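Local coordinates for protein L-ornithine N(5)-monooxygenase (Pseudomonas aeruginosa, PDB 3S5W) that hydroxylates the side-chain nitrogen of L-ornithine with FAD, NADPH and oxygen, the first step toward the hydroxamate groups of the siderophore pyoverdin, at residues H108-L113 and L133-S138; E241-L246 and A255-R260; A411-G416 and S440-Q445. All coordinates share one frame; numbering follows the deposited sequence.

Overall arrangement
Of the three contacts, interactions 2 and 3 are buried and interaction 1 lies at the surface. Interactions 2 and 3 each set a helix against a strand, but of different sheets: helix 241-246 packs on strand 253-258 of the five-stranded parallel sheet of the NADP-binding part, whereas 411-416 is part of the mixed sheet on the other side of the chain's centre, about 40 Å away between contact centres. Interaction 1 joins the C-terminal end of helix 103-109, and the turn after it, to helix 126-137 through an aromatic T-shaped pair. Interaction 2 is wholly apolar between its segments, with a methionine sulfur on a phenylalanine, while Arg-260 binds the cofactor; interaction 3 turns on one tyrosine-serine hydrogen bond.

Interaction 1 (H108-L113 and L133-S138); sequences HKHDRL and LRWVAS
His-110 and Trp-135 form a T-shaped (edge-to-face) aromatic pair at the protein surface, between the C-terminal end of helix 103-109 and helix 126-137. The imidazole presents its CE1 corner to one face of the indole, 3.4 Å from CD1 of Trp-135, over the rim of the five-membered ring. The ring planes stand at 78° with centroids 4.7 Å apart. Beside this pair the aliphatic part of Lys-109 approaches the six-membered ring obliquely, CG lying 3.9 Å from CZ2 of Trp-135; bends further along the lysine chain then carry the ammonium away.

Trp-135 reaches across because its CG stands anti to the backbone N (chi1 175°), which sends the indole out from its helix. The imidazole is held within its own stretch of chain, ND1 of His-110 hydrogen-bonding to the carbonyl of Tyr-106. Just after the histidine the chain turns in a Schellman motif with Asp-111, of positive phi, at C-prime. Next to the tryptophan, Arg-134 reaches Asp-69 and the carbonyl of Tyr-70, both in the FAD-binding segment. Three residues on from the tryptophan, OG of Ser-138 donates a 2.7 Å hydrogen bond to the carbonyl O of Trp-135.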
loop_
_atom_site.group_PDB
_atom_site.type_symbol
_atom_site.label_atom_id
_atom_site.label_comp_id
_atom_site.label_asym_id
_atom_site.label_seq_id
_atom_site.Cartn_x
_atom_site.Cartn_y
_atom_site.Cartn_z
ATOM N N HIS A 108 5.013 0.219 25.419
ATOM C CA HIS A 108 5.668 0.202 26.720
ATOM C C HIS A 108 6.846 1.189 26.757
ATOM O O HIS A 108 7.027 1.922 27.719
ATOM C CB HIS A 108 6.147 -1.216 27.052
ATOM C CG HIS A 108 6.912 -1.288 28.335
ATOM N ND1 HIS A 108 6.292 -1.315 29.566
ATOM C CD2 HIS A 108 8.238 -1.263 28.579
ATOM C CE1 HIS A 108 7.208 -1.333 30.515
ATOM N NE2 HIS A 108 8.397 -1.300 29.944
ATOM N N LYS A 109 7.630 1.204 25.687
ATOM C CA LYS A 109 8.734 2.169 25.542
ATOM C C LYS A 109 8.293 3.626 25.509
ATOM O O LYS A 109 9.086 4.503 25.858
ATOM C CB LYS A 109 9.582 1.853 24.301
ATOM C CG LYS A 109 10.359 0.520 24.397
ATOM C CD LYS A 109 11.470 0.544 25.459
ATOM C CE LYS A 109 12.805 0.855 24.814
ATOM N NZ LYS A 109 13.921 0.448 25.709
ATOM N N HIS A 110 7.048 3.887 25.093
ATOM C CA HIS A 110 6.487 5.235 25.123
ATOM C C HIS A 110 5.620 5.528 26.356
ATOM O O HIS A 110 4.918 6.547 26.387
ATOM C CB HIS A 110 5.744 5.544 23.817
ATOM C CG HIS A 110 6.664 5.617 22.649
ATOM N ND1 HIS A 110 7.258 4.496 22.111
ATOM C CD2 HIS A 110 7.197 6.681 21.996
ATOM C CE1 HIS A 110 8.076 4.865 21.137
ATOM N NE2 HIS A 110 8.061 6.184 21.051
ATOM N N ASP A 111 5.671 4.631 27.344
ATOM C CA ASP A 111 4.985 4.803 28.641
ATOM C C ASP A 111 3.485 4.904 28.445
ATOM O O ASP A 111 2.792 5.667 29.129
ATOM C CB ASP A 111 5.530 6.045 29.397
ATOM C CG ASP A 111 6.954 5.845 29.914
ATOM O OD1 ASP A 111 7.412 4.685 30.061
ATOM O OD2 ASP A 111 7.640 6.855 30.199
ATOM N N ARG A 112 2.987 4.120 27.493
ATOM C CA ARG A 112 1.615 4.269 27.032
ATOM C C ARG A 112 0.838 2.951 27.024
ATOM O O ARG A 112 -0.296 2.930 26.585
ATOM C CB ARG A 112 1.634 4.878 25.614
ATOM C CG ARG A 112 0.473 5.694 25.299
ATOM C CD ARG A 112 0.711 6.613 24.108
ATOM N NE ARG A 112 0.845 5.906 22.828
ATOM C CZ ARG A 112 1.841 6.124 21.977
ATOM N NH1 ARG A 112 2.783 7.014 22.291
ATOM N NH2 ARG A 112 1.868 5.479 20.799
ATOM N N LEU A 113 1.442 1.865 27.517
ATOM C CA LEU A 113 0.828 0.563 27.368
ATOM C C LEU A 113 -0.480 0.512 28.210
ATOM O O LEU A 113 -1.508 0.050 27.737
ATOM C CB LEU A 113 1.812 -0.567 27.752
ATOM C CG LEU A 113 1.255 -2.008 27.744
ATOM C CD1 LEU A 113 0.517 -2.400 26.437
ATOM C CD2 LEU A 113 2.349 -3.049 28.040
ATOM N N LEU A 133 5.910 2.571 13.095
ATOM C CA LEU A 133 6.810 2.225 11.994
ATOM C C LEU A 133 8.068 3.103 11.993
ATOM O O LEU A 133 9.175 2.592 11.792
ATOM C CB LEU A 133 6.073 2.371 10.660
ATOM C CG LEU A 133 5.009 1.295 10.453
ATOM C CD1 LEU A 133 4.229 1.628 9.201
ATOM C CD2 LEU A 133 5.605 -0.148 10.332
ATOM N N ARG A 134 7.873 4.406 12.210
ATOM C CA ARG A 134 9.011 5.356 12.277
ATOM C C ARG A 134 9.915 4.986 13.447
ATOM O O ARG A 134 11.134 5.004 13.331
ATOM C CB ARG A 134 8.493 6.774 12.425
ATOM C CG ARG A 134 7.894 7.295 11.117
ATOM C CD ARG A 134 7.158 8.612 11.272
ATOM N NE ARG A 134 7.951 9.603 11.990
ATOM C CZ ARG A 134 8.812 10.445 11.429
ATOM N NH1 ARG A 134 9.005 10.448 10.111
ATOM N NH2 ARG A 134 9.487 11.291 12.198
ATOM N N TRP A 135 9.309 4.624 14.575
ATOM C CA TRP A 135 10.091 4.246 15.745
ATOM C C TRP A 135 10.914 2.980 15.463
ATOM O O TRP A 135 12.103 2.951 15.758
ATOM C CB TRP A 135 9.201 4.071 16.975
ATOM C CG TRP A 135 9.939 3.557 18.191
ATOM C CD1 TRP A 135 10.721 4.288 19.054
ATOM C CD2 TRP A 135 9.961 2.206 18.668
ATOM N NE1 TRP A 135 11.220 3.472 20.040
ATOM C CE2 TRP A 135 10.770 2.191 19.832
ATOM C CE3 TRP A 135 9.375 1.001 18.222
ATOM C CZ2 TRP A 135 11.013 1.011 20.559
ATOM C CZ3 TRP A 135 9.608 -0.167 18.941
ATOM C CH2 TRP A 135 10.412 -0.156 20.105
ATOM N N VAL A 136 10.305 1.958 14.858
ATOM C CA VAL A 136 11.036 0.740 14.531
ATOM C C VAL A 136 12.188 1.074 13.546
ATOM O O VAL A 136 13.307 0.638 13.777
ATOM C CB VAL A 136 10.143 -0.360 13.946
ATOM C CG1 VAL A 136 10.974 -1.571 13.463
ATOM C CG2 VAL A 136 9.136 -0.868 15.028
ATOM N N ALA A 137 11.871 1.792 12.464
ATOM C CA ALA A 137 12.835 2.121 11.395
ATOM C C ALA A 137 14.047 2.908 11.932
ATOM O O ALA A 137 15.150 2.704 11.446
ATOM C CB ALA A 137 12.147 2.908 10.256
ATOM N N SER A 138 13.832 3.768 12.930
ATOM C CA SER A 138 14.895 4.532 13.597
ATOM C C SER A 138 15.943 3.654 14.304
ATOM O O SER A 138 16.964 4.178 14.754
ATOM C CB SER A 138 14.315 5.552 14.601
ATOM O OG SER A 138 14.003 4.894 15.820
#

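Interaction 2 (E241-L246 and A255-R260); sequences EAFIDL and ADMILR. With NAP (NADP nicotinamide-adenine-dinucleotide phosphate), chain F.
This contact belongs to the beta-alpha-beta unit of the NADP-binding domain, in which strand 228-233, helix 237-249 and strand 253-258 follow one another in Rossmann fashion. The short segments of helix 241-246 and strand 255-258 run antiparallel, at 169°, with their axes 9.3 Å apart, and Phe-243 bridges the two. Its CG is anti to the backbone N (chi1 -180°), which drops the ring from the helix onto the strand. There it meets the two strand residues whose side chains face the helix: CD1 of Phe-243 is 3.6 Å from CG of Met-257 and also touches CB of Ala-255. The sulfur makes a Met-aromatic contact, SD of Met-257 lying 4.2 Å from the centroid of the Phe-243 ring and obliquely above it, 29° off the normal. One turn along the helix, CD1 of Leu-246 comes to 4.1 Å from CB of Ala-255.

Beyond the strand's end the chemistry changes. Arg-260 grips the 2'-phosphate of NADP, the group that distinguishes this cofactor from NAD, through two nearly straight bonds: NE to O1X of NAP and NH2 to O3X of NAP, each 2.8 Å. The phosphorus sits at the guanidinium edge, in its plane, while C6A of the adenine lies over one face, toward the rim, 3.5 Å from NH1 of Arg-260. The two bonds to separate phosphate oxygens, with the adenine over the face, should hold the guanidinium's rotation.

Within the domain, strand 253-258 lies between strands 228-233 and 332-334. Helix 310-326 packs beside helix 237-249, where Ile-244 touches Leu-312 and Ile-316 and Phe-320 meets the ring of Phe-243.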
loop_
_atom_site.group_PDB
_atom_site.type_symbol
_atom_site.label_atom_id
_atom_site.label_comp_id
_atom_site.label_asym_id
_atom_site.label_seq_id
_atom_site.Cartn_x
_atom_site.Cartn_y
_atom_site.Cartn_z
ATOM N N GLU A 241 -13.367 7.045 3.651
ATOM C CA GLU A 241 -12.577 7.901 4.583
ATOM C C GLU A 241 -12.511 9.336 4.087
ATOM O O GLU A 241 -12.668 10.266 4.864
ATOM C CB GLU A 241 -11.178 7.319 4.788
ATOM C CG GLU A 241 -11.253 6.055 5.681
ATOM C CD GLU A 241 -9.903 5.447 6.049
ATOM O OE1 GLU A 241 -8.844 5.912 5.533
ATOM O OE2 GLU A 241 -9.898 4.500 6.888
ATOM N N ALA A 242 -12.273 9.510 2.784
ATOM C CA ALA A 242 -12.313 10.846 2.172
ATOM C C ALA A 242 -13.654 11.527 2.401
ATOM O O ALA A 242 -13.726 12.705 2.818
ATOM C CB ALA A 242 -12.021 10.748 0.660
ATOM N N PHE A 243 -14.746 10.802 2.147
ATOM C CA PHE A 243 -16.044 11.386 2.392
ATOM C C PHE A 243 -16.253 11.848 3.833
ATOM O O PHE A 243 -16.785 12.920 4.068
ATOM C CB PHE A 243 -17.170 10.405 2.046
ATOM C CG PHE A 243 -18.539 10.971 2.282
ATOM C CD1 PHE A 243 -19.111 11.852 1.349
ATOM C CD2 PHE A 243 -19.270 10.618 3.429
ATOM C CE1 PHE A 243 -20.393 12.394 1.573
ATOM C CE2 PHE A 243 -20.546 11.142 3.670
ATOM C CZ PHE A 243 -21.115 12.039 2.716
ATOM N N ILE A 244 -15.894 11.010 4.791
ATOM C CA ILE A 244 -16.170 11.330 6.191
ATOM C C ILE A 244 -15.275 12.522 6.619
ATOM O O ILE A 244 -15.721 13.437 7.366
ATOM C CB ILE A 244 -15.953 10.056 7.065
ATOM C CG1 ILE A 244 -17.200 9.164 6.992
ATOM C CG2 ILE A 244 -15.572 10.403 8.514
ATOM C CD1 ILE A 244 -18.552 9.841 7.484
ATOM N N ASP A 245 -14.028 12.526 6.150
ATOM C CA ASP A 245 -13.191 13.686 6.434
ATOM C C ASP A 245 -13.768 15.010 5.889
ATOM O O ASP A 245 -13.802 16.017 6.600
ATOM C CB ASP A 245 -11.774 13.509 5.922
ATOM C CG ASP A 245 -10.816 14.469 6.597
ATOM O OD1 ASP A 245 -10.693 14.393 7.836
ATOM O OD2 ASP A 245 -10.192 15.273 5.896
ATOM N N LEU A 246 -14.213 15.021 4.625
ATOM C CA LEU A 246 -14.877 16.214 4.088
ATOM C C LEU A 246 -16.087 16.582 4.937
ATOM O O LEU A 246 -16.259 17.770 5.317
ATOM C CB LEU A 246 -15.264 16.064 2.605
ATOM C CG LEU A 246 -14.033 15.911 1.687
ATOM C CD1 LEU A 246 -14.477 15.572 0.271
ATOM C CD2 LEU A 246 -13.211 17.194 1.688
ATOM N N ALA A 255 -19.985 17.239 -0.786
ATOM C CA ALA A 255 -19.311 16.071 -1.358
ATOM C C ALA A 255 -20.298 15.115 -2.059
ATOM O O ALA A 255 -21.401 14.852 -1.540
ATOM C CB ALA A 255 -18.505 15.309 -0.263
ATOM N N ASP A 256 -19.903 14.620 -3.237
ATOM C CA ASP A 256 -20.656 13.590 -3.970
ATOM C C ASP A 256 -19.796 12.338 -4.036
ATOM O O ASP A 256 -18.692 12.376 -4.590
ATOM C CB ASP A 256 -20.961 14.022 -5.416
ATOM C CG ASP A 256 -21.968 15.162 -5.521
ATOM O OD1 ASP A 256 -22.292 15.823 -4.498
ATOM O OD2 ASP A 256 -22.451 15.390 -6.664
ATOM N N MET A 257 -20.277 11.226 -3.497
ATOM C CA MET A 257 -19.583 9.963 -3.696
ATOM C C MET A 257 -20.116 9.410 -4.993
ATOM O O MET A 257 -21.327 9.146 -5.133
ATOM C CB MET A 257 -19.845 8.950 -2.592
ATOM C CG MET A 257 -19.416 9.410 -1.243
ATOM S SD MET A 257 -19.483 8.086 0.007
ATOM C CE MET A 257 -18.144 7.016 -0.513
ATOM N N ILE A 258 -19.209 9.226 -5.939
ATOM C CA ILE A 258 -19.593 8.748 -7.259
ATOM C C ILE A 258 -19.006 7.361 -7.444
ATOM O O ILE A 258 -17.803 7.211 -7.644
ATOM C CB ILE A 258 -19.156 9.729 -8.391
ATOM C CG1 ILE A 258 -19.739 11.134 -8.131
ATOM C CG2 ILE A 258 -19.541 9.152 -9.796
ATOM C CD1 ILE A 258 -19.254 12.227 -9.091
ATOM N N LEU A 259 -19.863 6.341 -7.394
ATOM C CA LEU A 259 -19.380 4.978 -7.494
ATOM C C LEU A 259 -20.219 4.233 -8.531
ATOM O O LEU A 259 -21.445 4.444 -8.631
ATOM C CB LEU A 259 -19.397 4.248 -6.130
ATOM C CG LEU A 259 -20.744 4.047 -5.402
ATOM C CD1 LEU A 259 -20.668 2.847 -4.471
ATOM C CD2 LEU A 259 -21.152 5.303 -4.612
ATOM N N ARG A 260 -19.536 3.425 -9.333
ATOM C CA ARG A 260 -20.222 2.678 -10.391
ATOM C C ARG A 260 -20.984 1.464 -9.799
ATOM O O ARG A 260 -21.947 1.002 -10.386
ATOM C CB ARG A 260 -19.253 2.286 -11.522
ATOM C CG ARG A 260 -18.068 1.463 -11.092
ATOM C CD ARG A 260 -17.068 1.190 -12.226
ATOM N NE ARG A 260 -15.968 0.386 -11.703
ATOM C CZ ARG A 260 -14.889 0.031 -12.393
ATOM N NH1 ARG A 260 -14.744 0.427 -13.645
ATOM N NH2 ARG A 260 -13.950 -0.710 -11.822
HETATM P PA NAP F . -10.012 -0.560 -3.627
HETATM O O1A NAP F . -10.599 -1.434 -2.604
HETATM O O2A NAP F . -9.339 -1.259 -4.704
HETATM O O5B NAP F . -11.157 0.445 -4.067
HETATM C C5B NAP F . -11.062 0.977 -5.335
HETATM C C4B NAP F . -12.384 1.688 -5.531
HETATM O O4B NAP F . -12.191 2.426 -6.705
HETATM C C3B NAP F . -13.523 0.687 -5.772
HETATM O O3B NAP F . -14.698 1.323 -5.287
HETATM C C2B NAP F . -13.526 0.639 -7.310
HETATM O O2B NAP F . -14.808 0.400 -7.814
HETATM C C1B NAP F . -13.136 2.089 -7.687
HETATM N N9A NAP F . -12.571 2.111 -9.046
HETATM C C8A NAP F . -11.419 1.488 -9.478
HETATM N N7A NAP F . -11.247 1.733 -10.797
HETATM C C5A NAP F . -12.287 2.477 -11.211
HETATM C C6A NAP F . -12.632 2.989 -12.463
HETATM N N6A NAP F . -11.872 2.742 -13.523
HETATM N N1A NAP F . -13.777 3.719 -12.577
HETATM C C2A NAP F . -14.592 3.978 -11.508
HETATM N N3A NAP F . -14.257 3.471 -10.260
HETATM C C4A NAP F . -13.134 2.722 -10.127
HETATM O O3 NAP F . -9.034 0.543 -2.966
HETATM P PN NAP F . -9.042 1.367 -1.553
HETATM O O1N NAP F . -7.911 2.347 -1.670
HETATM O O2N NAP F . -10.395 1.905 -1.195
HETATM O O5D NAP F . -8.605 0.132 -0.617
HETATM C C5D NAP F . -9.110 -0.292 0.631
HETATM C C4D NAP F . -7.832 -0.832 1.262
HETATM O O4D NAP F . -7.730 -0.719 2.656
HETATM C C3D NAP F . -7.480 -2.293 1.029
HETATM O O3D NAP F . -7.304 -2.584 -0.337
HETATM C C2D NAP F . -6.220 -2.382 1.906
HETATM O O2D NAP F . -4.975 -2.129 1.266
HETATM C C1D NAP F . -6.466 -1.297 2.962
HETATM P P2B NAP F . -15.299 -1.036 -8.380
HETATM O O1X NAP F . -16.516 -0.627 -9.200
HETATM O O2X NAP F . -15.602 -1.826 -7.121
HETATM O O3X NAP F . -14.175 -1.666 -9.164
#

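Interaction 3 (A411-G416 and S440-Q445); sequences AIYAQG and SGSLYQ
Tyr-413 reaches from its strand to the helix and donates a hydrogen bond through its hydroxyl to Ser-442, OH to OG 2.6 Å. The serine oxygen lies in the plane of the phenol ring, at its edge, and is also 3.3 Å from CE2 of Tyr-413. Two torsions bring the groups together. The tyrosine CG is anti to the carbonyl carbon (chi1 -61°), carrying the ring out toward the helix; the serine OG is anti to its own backbone N (chi1 174°), which swings it over to the phenol. The same OG is hydrogen-bonded to OD2 of Asp-399, and the serine thus links the phenol to a carboxylate.

The strand, 411-414, pairs in parallel with 183-186 in the mixed sheet, and helix 432-447, near the end of the chain, packs against it. Leu-443 comes next to the serine, and its CD1 lies 4.2 Å from CE1 of Tyr-413, out of the ring plane. The same leucine touches Ala-183 on the neighbouring strand. Val-185 and Ile-439, the latter from helix 432-447 itself, also touch the tyrosine side chain.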
loop_
_atom_site.group_PDB
_atom_site.type_symbol
_atom_site.label_atom_id
_atom_site.label_comp_id
_atom_site.label_asym_id
_atom_site.label_seq_id
_atom_site.Cartn_x
_atom_site.Cartn_y
_atom_site.Cartn_z
ATOM N N ALA A 411 20.552 -12.913 -6.799
ATOM C CA ALA A 411 19.185 -13.195 -6.343
ATOM C C ALA A 411 18.411 -11.880 -6.304
ATOM O O ALA A 411 18.903 -10.888 -5.755
ATOM C CB ALA A 411 19.220 -13.863 -4.961
ATOM N N ILE A 412 17.226 -11.867 -6.919
ATOM C CA ILE A 412 16.320 -10.720 -6.874
ATOM C C ILE A 412 14.981 -11.162 -6.248
ATOM O O ILE A 412 14.359 -12.112 -6.717
ATOM C CB ILE A 412 16.060 -10.153 -8.278
ATOM C CG1 ILE A 412 17.417 -9.831 -8.975
ATOM C CG2 ILE A 412 15.124 -8.922 -8.200
ATOM C CD1 ILE A 412 17.320 -9.682 -10.454
ATOM N N TYR A 413 14.576 -10.474 -5.187
ATOM C CA TYR A 413 13.305 -10.775 -4.507
ATOM C C TYR A 413 12.357 -9.590 -4.698
ATOM O O TYR A 413 12.800 -8.456 -4.896
ATOM C CB TYR A 413 13.564 -11.011 -3.017
ATOM C CG TYR A 413 14.486 -12.165 -2.714
ATOM C CD1 TYR A 413 15.877 -12.002 -2.714
ATOM C CD2 TYR A 413 13.977 -13.421 -2.398
ATOM C CE1 TYR A 413 16.735 -13.076 -2.419
ATOM C CE2 TYR A 413 14.828 -14.489 -2.090
ATOM C CZ TYR A 413 16.215 -14.301 -2.110
ATOM O OH TYR A 413 17.061 -15.360 -1.820
ATOM N N ALA A 414 11.047 -9.849 -4.648
ATOM C CA ALA A 414 10.061 -8.781 -4.718
ATOM C C ALA A 414 8.987 -9.018 -3.658
ATOM O O ALA A 414 8.604 -10.142 -3.446
ATOM C CB ALA A 414 9.447 -8.717 -6.100
ATOM N N GLN A 415 8.512 -7.944 -3.020
ATOM C CA GLN A 415 7.503 -8.063 -1.969
ATOM C C GLN A 415 6.301 -7.239 -2.372
ATOM O O GLN A 415 6.449 -6.056 -2.700
ATOM C CB GLN A 415 8.061 -7.549 -0.634
ATOM C CG GLN A 415 9.211 -8.376 -0.103
ATOM C CD GLN A 415 9.393 -8.187 1.386
ATOM O OE1 GLN A 415 8.541 -8.603 2.174
ATOM N NE2 GLN A 415 10.500 -7.546 1.787
ATOM N N GLY A 416 5.118 -7.875 -2.338
ATOM C CA GLY A 416 3.845 -7.194 -2.578
ATOM C C GLY A 416 3.369 -7.266 -4.018
ATOM O O GLY A 416 2.380 -6.598 -4.379
ATOM N N SER A 440 14.619 -13.651 4.264
ATOM C CA SER A 440 15.922 -13.572 4.916
ATOM C C SER A 440 16.633 -14.953 4.931
ATOM O O SER A 440 17.842 -15.018 4.676
ATOM C CB SER A 440 15.869 -12.915 6.297
ATOM O OG SER A 440 15.151 -13.713 7.207
ATOM N N GLY A 441 15.874 -16.020 5.178
ATOM C CA GLY A 441 16.379 -17.406 5.098
ATOM C C GLY A 441 16.903 -17.761 3.714
ATOM O O GLY A 441 18.015 -18.305 3.565
ATOM N N SER A 442 16.101 -17.485 2.700
ATOM C CA SER A 442 16.489 -17.748 1.327
ATOM C C SER A 442 17.768 -16.959 0.959
ATOM O O SER A 442 18.670 -17.498 0.313
ATOM C CB SER A 442 15.353 -17.371 0.396
ATOM O OG SER A 442 15.734 -17.478 -0.966
ATOM N N LEU A 443 17.822 -15.688 1.355
ATOM C CA LEU A 443 18.956 -14.819 1.043
ATOM C C LEU A 443 20.251 -15.360 1.624
ATOM O O LEU A 443 21.256 -15.435 0.899
ATOM C CB LEU A 443 18.712 -13.387 1.522
ATOM C CG LEU A 443 19.840 -12.368 1.314
ATOM C CD1 LEU A 443 20.158 -12.198 -0.173
ATOM C CD2 LEU A 443 19.483 -11.029 1.921
ATOM N N TYR A 444 20.229 -15.736 2.910
ATOM C CA TYR A 444 21.409 -16.352 3.542
ATOM C C TYR A 444 21.805 -17.640 2.832
ATOM O O TYR A 444 22.991 -17.872 2.611
ATOM C CB TYR A 444 21.205 -16.628 5.035
ATOM C CG TYR A 444 21.581 -15.484 5.944
ATOM C CD1 TYR A 444 22.914 -15.278 6.332
ATOM C CD2 TYR A 444 20.613 -14.613 6.426
ATOM C CE1 TYR A 444 23.260 -14.237 7.178
ATOM C CE2 TYR A 444 20.941 -13.564 7.261
ATOM C CZ TYR A 444 22.264 -13.375 7.643
ATOM O OH TYR A 444 22.575 -12.334 8.482
ATOM N N GLN A 445 20.823 -18.462 2.476
ATOM C CA GLN A 445 21.075 -19.695 1.731
ATOM C C GLN A 445 21.740 -19.402 0.378
ATOM O O GLN A 445 22.680 -20.099 -0.014
ATOM C CB GLN A 445 19.776 -20.503 1.565
ATOM C CG GLN A 445 19.898 -21.860 0.833
ATOM C CD GLN A 445 20.914 -22.831 1.473
ATOM O OE1 GLN A 445 21.013 -22.945 2.701
ATOM N NE2 GLN A 445 21.674 -23.526 0.628
#